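Local coordinates for protein putative alpha-L-fucosidase (Bacteroides thetaiotaomicron VPI-5482, PDB 3GZA) that probably hydrolyses alpha-L-fucosides, as a putative exported fucosidase of glycoside hydrolase family 29, at residues A[231-236]-A[308-313]; A[349-354]-A[435-440]. All blocks are in the same frame, centred on the assembly; numbering follows the deposited sequence.

Interaction 1: A[231-236]-A[308-313]; sequences CWSTFP and GRNATL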
# COMPACT_ATOMS: atom_id res chain seq x y z
N CYS A 231 -41.59 -2.04 -17.04
CA CYS A 231 -40.19 -1.64 -16.89
C CYS A 231 -39.69 -1.03 -18.21
O CYS A 231 -39.57 -1.72 -19.20
CB CYS A 231 -39.27 -2.80 -16.49
SG CYS A 231 -37.60 -2.27 -16.17
N TRP A 232 -39.48 0.28 -18.19
CA TRP A 232 -39.05 1.05 -19.36
C TRP A 232 -37.58 1.34 -19.27
O TRP A 232 -37.02 1.42 -18.20
CB TRP A 232 -39.80 2.41 -19.38
CG TRP A 232 -41.27 2.29 -19.19
CD1 TRP A 232 -41.97 2.51 -18.01
CD2 TRP A 232 -42.24 1.98 -20.17
NE1 TRP A 232 -43.29 2.31 -18.22
CE2 TRP A 232 -43.50 1.98 -19.53
CE3 TRP A 232 -42.18 1.70 -21.53
CZ2 TRP A 232 -44.68 1.71 -20.20
CZ3 TRP A 232 -43.36 1.40 -22.20
CH2 TRP A 232 -44.60 1.43 -21.55
N SER A 233 -36.95 1.55 -20.41
CA SER A 233 -35.53 1.87 -20.47
C SER A 233 -35.24 3.34 -20.32
O SER A 233 -34.12 3.71 -19.99
CB SER A 233 -34.92 1.48 -21.82
OG SER A 233 -34.93 0.08 -21.98
N THR A 234 -36.25 4.16 -20.57
CA THR A 234 -36.16 5.60 -20.52
C THR A 234 -36.19 6.12 -19.09
O THR A 234 -36.72 5.46 -18.17
CB THR A 234 -37.19 6.21 -21.42
OG1 THR A 234 -38.48 5.63 -21.19
CG2 THR A 234 -36.78 6.00 -22.88
N PHE A 235 -35.59 7.30 -18.91
CA PHE A 235 -35.28 7.80 -17.58
C PHE A 235 -35.25 9.33 -17.62
O PHE A 235 -34.92 9.90 -18.65
CB PHE A 235 -33.93 7.14 -17.14
CG PHE A 235 -33.84 6.87 -15.67
CD1 PHE A 235 -34.66 5.90 -15.09
CD2 PHE A 235 -32.99 7.61 -14.83
CE1 PHE A 235 -34.59 5.66 -13.76
CE2 PHE A 235 -32.93 7.36 -13.48
CZ PHE A 235 -33.74 6.40 -12.94
N PRO A 236 -35.63 9.99 -16.52
CA PRO A 236 -35.72 11.44 -16.54
C PRO A 236 -34.40 12.21 -16.58
O PRO A 236 -34.39 13.39 -16.99
CB PRO A 236 -36.50 11.75 -15.26
CG PRO A 236 -36.24 10.62 -14.37
CD PRO A 236 -36.12 9.42 -15.24
N GLY A 308 -37.42 -11.24 -18.91
CA GLY A 308 -38.80 -11.15 -19.41
C GLY A 308 -39.57 -9.88 -19.09
O GLY A 308 -40.74 -9.75 -19.45
N ARG A 309 -38.90 -8.98 -18.40
CA ARG A 309 -39.38 -7.65 -18.03
C ARG A 309 -38.39 -6.56 -18.52
O ARG A 309 -38.27 -5.50 -17.93
CB ARG A 309 -39.61 -7.53 -16.51
CG ARG A 309 -40.77 -8.27 -16.02
CD ARG A 309 -40.99 -8.10 -14.53
NE ARG A 309 -42.16 -8.86 -14.10
CZ ARG A 309 -42.55 -8.94 -12.83
NH1 ARG A 309 -41.91 -8.31 -11.88
NH2 ARG A 309 -43.59 -9.67 -12.51
N ASN A 310 -37.69 -6.82 -19.63
CA ASN A 310 -36.87 -5.80 -20.27
C ASN A 310 -35.71 -5.32 -19.42
O ASN A 310 -35.37 -4.15 -19.41
CB ASN A 310 -37.75 -4.57 -20.62
CG ASN A 310 -37.10 -3.62 -21.60
OD1 ASN A 310 -36.25 -4.02 -22.43
ND2 ASN A 310 -37.55 -2.34 -21.58
N ALA A 311 -35.11 -6.24 -18.66
CA ALA A 311 -33.92 -5.95 -17.90
C ALA A 311 -32.86 -7.05 -18.17
O ALA A 311 -33.19 -8.21 -18.26
CB ALA A 311 -34.26 -5.89 -16.36
N THR A 312 -31.61 -6.67 -18.30
CA THR A 312 -30.51 -7.60 -18.38
C THR A 312 -30.16 -8.01 -16.95
O THR A 312 -30.01 -7.18 -16.05
CB THR A 312 -29.35 -7.03 -19.17
OG1 THR A 312 -29.74 -7.04 -20.56
CG2 THR A 312 -28.04 -7.86 -18.95
N LEU A 313 -29.99 -9.32 -16.76
CA LEU A 313 -29.78 -9.93 -15.46
C LEU A 313 -28.32 -10.26 -15.25
O LEU A 313 -27.68 -10.90 -16.11
CB LEU A 313 -30.60 -11.21 -15.41
CG LEU A 313 -30.42 -12.16 -14.22
CD1 LEU A 313 -30.87 -11.48 -12.89
CD2 LEU A 313 -31.16 -13.53 -14.40
O HOH W 1 -41.07 -4.32 -19.47
O HOH W 2 -34.82 -1.40 -19.51

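Interaction 2: A[349-354]-A[435-440]; sequences ARISGQ and INFSAY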
# COMPACT_ATOMS: atom_id res chain seq x y z
N ALA A 349 -44.56 -21.34 -32.99
CA ALA A 349 -44.58 -20.49 -34.17
C ALA A 349 -44.02 -19.14 -33.80
O ALA A 349 -43.97 -18.80 -32.62
CB ALA A 349 -46.02 -20.32 -34.73
N ARG A 350 -43.59 -18.40 -34.81
CA ARG A 350 -43.03 -17.06 -34.63
C ARG A 350 -43.41 -16.19 -35.82
O ARG A 350 -43.64 -16.68 -36.93
CB ARG A 350 -41.52 -17.15 -34.49
CG ARG A 350 -40.82 -15.81 -34.47
CD ARG A 350 -39.39 -15.87 -33.94
NE ARG A 350 -38.64 -14.65 -34.27
CZ ARG A 350 -37.52 -14.24 -33.66
NH1 ARG A 350 -37.01 -14.89 -32.63
NH2 ARG A 350 -36.93 -13.12 -34.07
N ILE A 351 -43.50 -14.89 -35.58
CA ILE A 351 -43.81 -13.91 -36.62
C ILE A 351 -43.20 -12.58 -36.20
O ILE A 351 -42.87 -12.39 -35.03
CB ILE A 351 -45.34 -13.81 -36.87
CG1 ILE A 351 -45.65 -13.14 -38.21
CG2 ILE A 351 -46.04 -13.12 -35.70
CD1 ILE A 351 -47.13 -13.25 -38.63
N SER A 352 -42.99 -11.69 -37.17
CA SER A 352 -42.44 -10.36 -36.93
C SER A 352 -43.10 -9.37 -37.89
O SER A 352 -43.74 -9.77 -38.88
CB SER A 352 -40.93 -10.38 -37.16
OG SER A 352 -40.62 -10.79 -38.49
N GLY A 353 -42.96 -8.09 -37.61
CA GLY A 353 -43.50 -7.08 -38.51
C GLY A 353 -43.54 -5.70 -37.90
O GLY A 353 -43.49 -5.57 -36.67
N GLN A 354 -43.61 -4.69 -38.77
CA GLN A 354 -43.75 -3.31 -38.34
C GLN A 354 -45.23 -3.01 -38.44
O GLN A 354 -45.71 -2.43 -39.42
CB GLN A 354 -42.91 -2.39 -39.21
CG GLN A 354 -41.45 -2.74 -39.12
CD GLN A 354 -40.62 -1.83 -39.94
OE1 GLN A 354 -40.37 -0.68 -39.57
NE2 GLN A 354 -40.18 -2.32 -41.09
N ILE A 435 -39.74 -7.50 -33.66
CA ILE A 435 -38.81 -8.44 -34.27
C ILE A 435 -39.16 -9.87 -33.92
O ILE A 435 -38.67 -10.79 -34.56
CB ILE A 435 -37.33 -8.10 -33.93
CG1 ILE A 435 -37.05 -8.27 -32.41
CG2 ILE A 435 -37.00 -6.70 -34.39
CD1 ILE A 435 -35.59 -8.21 -32.06
N ASN A 436 -40.04 -10.06 -32.93
CA ASN A 436 -40.41 -11.39 -32.50
C ASN A 436 -41.73 -11.38 -31.74
O ASN A 436 -41.89 -10.64 -30.77
CB ASN A 436 -39.28 -11.93 -31.60
CG ASN A 436 -39.55 -13.31 -31.04
OD1 ASN A 436 -40.46 -14.00 -31.45
ND2 ASN A 436 -38.73 -13.73 -30.08
N PHE A 437 -42.66 -12.20 -32.21
CA PHE A 437 -43.91 -12.52 -31.50
C PHE A 437 -43.97 -14.04 -31.66
O PHE A 437 -44.15 -14.55 -32.76
CB PHE A 437 -45.14 -11.78 -32.01
CG PHE A 437 -46.44 -12.27 -31.41
CD1 PHE A 437 -46.55 -12.50 -30.04
CD2 PHE A 437 -47.55 -12.49 -32.21
CE1 PHE A 437 -47.73 -12.94 -29.49
CE2 PHE A 437 -48.75 -12.92 -31.65
CZ PHE A 437 -48.83 -13.17 -30.29
N SER A 438 -43.76 -14.75 -30.56
CA SER A 438 -43.65 -16.22 -30.57
C SER A 438 -44.50 -16.88 -29.50
O SER A 438 -44.69 -16.33 -28.45
CB SER A 438 -42.21 -16.65 -30.33
OG SER A 438 -41.34 -16.21 -31.34
N ALA A 439 -44.95 -18.10 -29.78
CA ALA A 439 -45.78 -18.87 -28.85
C ALA A 439 -45.06 -20.13 -28.42
O ALA A 439 -44.34 -20.74 -29.22
CB ALA A 439 -47.11 -19.24 -29.49
N TYR A 440 -45.30 -20.53 -27.17
CA TYR A 440 -44.71 -21.72 -26.58
C TYR A 440 -45.68 -22.49 -25.73
O TYR A 440 -46.63 -21.95 -25.20
CB TYR A 440 -43.54 -21.35 -25.64
CG TYR A 440 -42.50 -20.49 -26.30
CD1 TYR A 440 -42.65 -19.14 -26.36
CD2 TYR A 440 -41.37 -21.06 -26.87
CE1 TYR A 440 -41.71 -18.37 -27.00
CE2 TYR A 440 -40.44 -20.31 -27.48
CZ TYR A 440 -40.62 -18.96 -27.57
OH TYR A 440 -39.69 -18.17 -28.21

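Interaction 1: A[231-236]-A[308-313]
Cys-231 reaches Arg-309 through its side chain and Asn-310 through its backbone. Its CB rests 3.2 Å from Arg-309 O, and SG follows alongside at 3.7 Å from the same oxygen; these are packing contacts. Cys-231 O receives the one direct hydrogen bond between 231-236 and 308-313, from Asn-310 ND2 at 3.2 Å. The bond is nearly straight (171° at the hydrogen) and leaves in the plane of the amide, while the donor stands 26° off the carbonyl plane. With CG anti to the backbone N (chi1 -165°), Asn-310 swings its amide toward this carbonyl. Water 1 lies 3.0 Å from Cys-231 O, with a weaker, longer link to Arg-309 O.

Trp-232 turns its indole off toward Lys-260 and Ser-404. Ser-233 OG comes to 3.6 Å from Asn-310 ND2, and both atoms hydrogen-bond to Glu-381 OE2. Water 2 completes the bridge, donating 2.9 Å to Ser-233 OG and 2.8 Å to Asn-310 O. Just beyond, strand 234-235 pairs antiparallel with strand 264-273.

Were Asn-310 an alanine, Cys-231 O would probably lose its amide donor, Glu-381 one of its two partners from this contact and His-407 N the OD1 it bonds to, weakening the tie among three pieces of chain. The left-handed backbone of Asn-310 turns the chain just ahead of strand 312-317. The arrangement is thus a buried polar junction between loops at the N-terminal end of strand 312-317 of the TIM-type barrel, where residues of the C-terminal beta-domain such as Glu-381 and His-407 bond to it.

Interaction 2: A[349-354]-A[435-440]
Arg-350 lies across Asn-436 on the face of the sheet that it shares with Ser-438. Its CG is anti to the backbone N (chi1 173°) and the chain runs extended to NE, which carries it over the neighbouring strand. CB and CG pass the hydroxyl of Ser-438, whose position is uncertain because two conformers exist. CD comes to 3.3 Å from Asn-436 OD1; NE follows beside that oxygen, too poorly angled to bond. CZ lies 3.4 Å from Asn-436 CG, where guanidinium and amide stack with planes only 9° apart. NH1 meets Asn-436 ND2 at 3.3 Å, donor against donor, a contact of the stack; ND2 also hydrogen-bonds to Gln-374 OE1. NH2 ends 2.9 Å from Ile-435 O in a weak, bent hydrogen bond.

Beneath this, Ile-351 and Phe-437 form an antiparallel hydrogen-bonded pair, Phe-437 N to Ile-351 O at 2.8 Å and Ile-351 N to Phe-437 O at 2.9 Å. On the other face Ile-351 CG2 touches Phe-437 CD2 at 3.9 Å.

Strand 349-353 is the outermost of its sheet within the chain. Strand 434-440 lies between it and 366-375, with a classic beta bulge at Ile-435 and Asn-436 opposite Gln-374, while Phe-437 packs on Leu-360, Leu-421 and Leu-423 of the facing sheet.

In the fold
Interaction 1 belongs to the N-terminal TIM-type barrel, the probable catalytic domain, and interaction 2 to a C-terminal beta-sandwich, consistent with an F5/8 type C domain; their centres are 20 Å apart and their nearest atoms about 11 Å, so they do not touch. They follow in series along the chain, joined by strand 312-317 and helix 327-344. Glu-381, His-407 and Arg-409 of the sandwich reach the segments of interaction 1, so that contact lies where the two domains meet. As in other barrels of this type, the active site would lie at the opposite, C-terminal ends of the strands. The sodium ion at His-31, Asp-34 and Ile-36 takes part in neither contact.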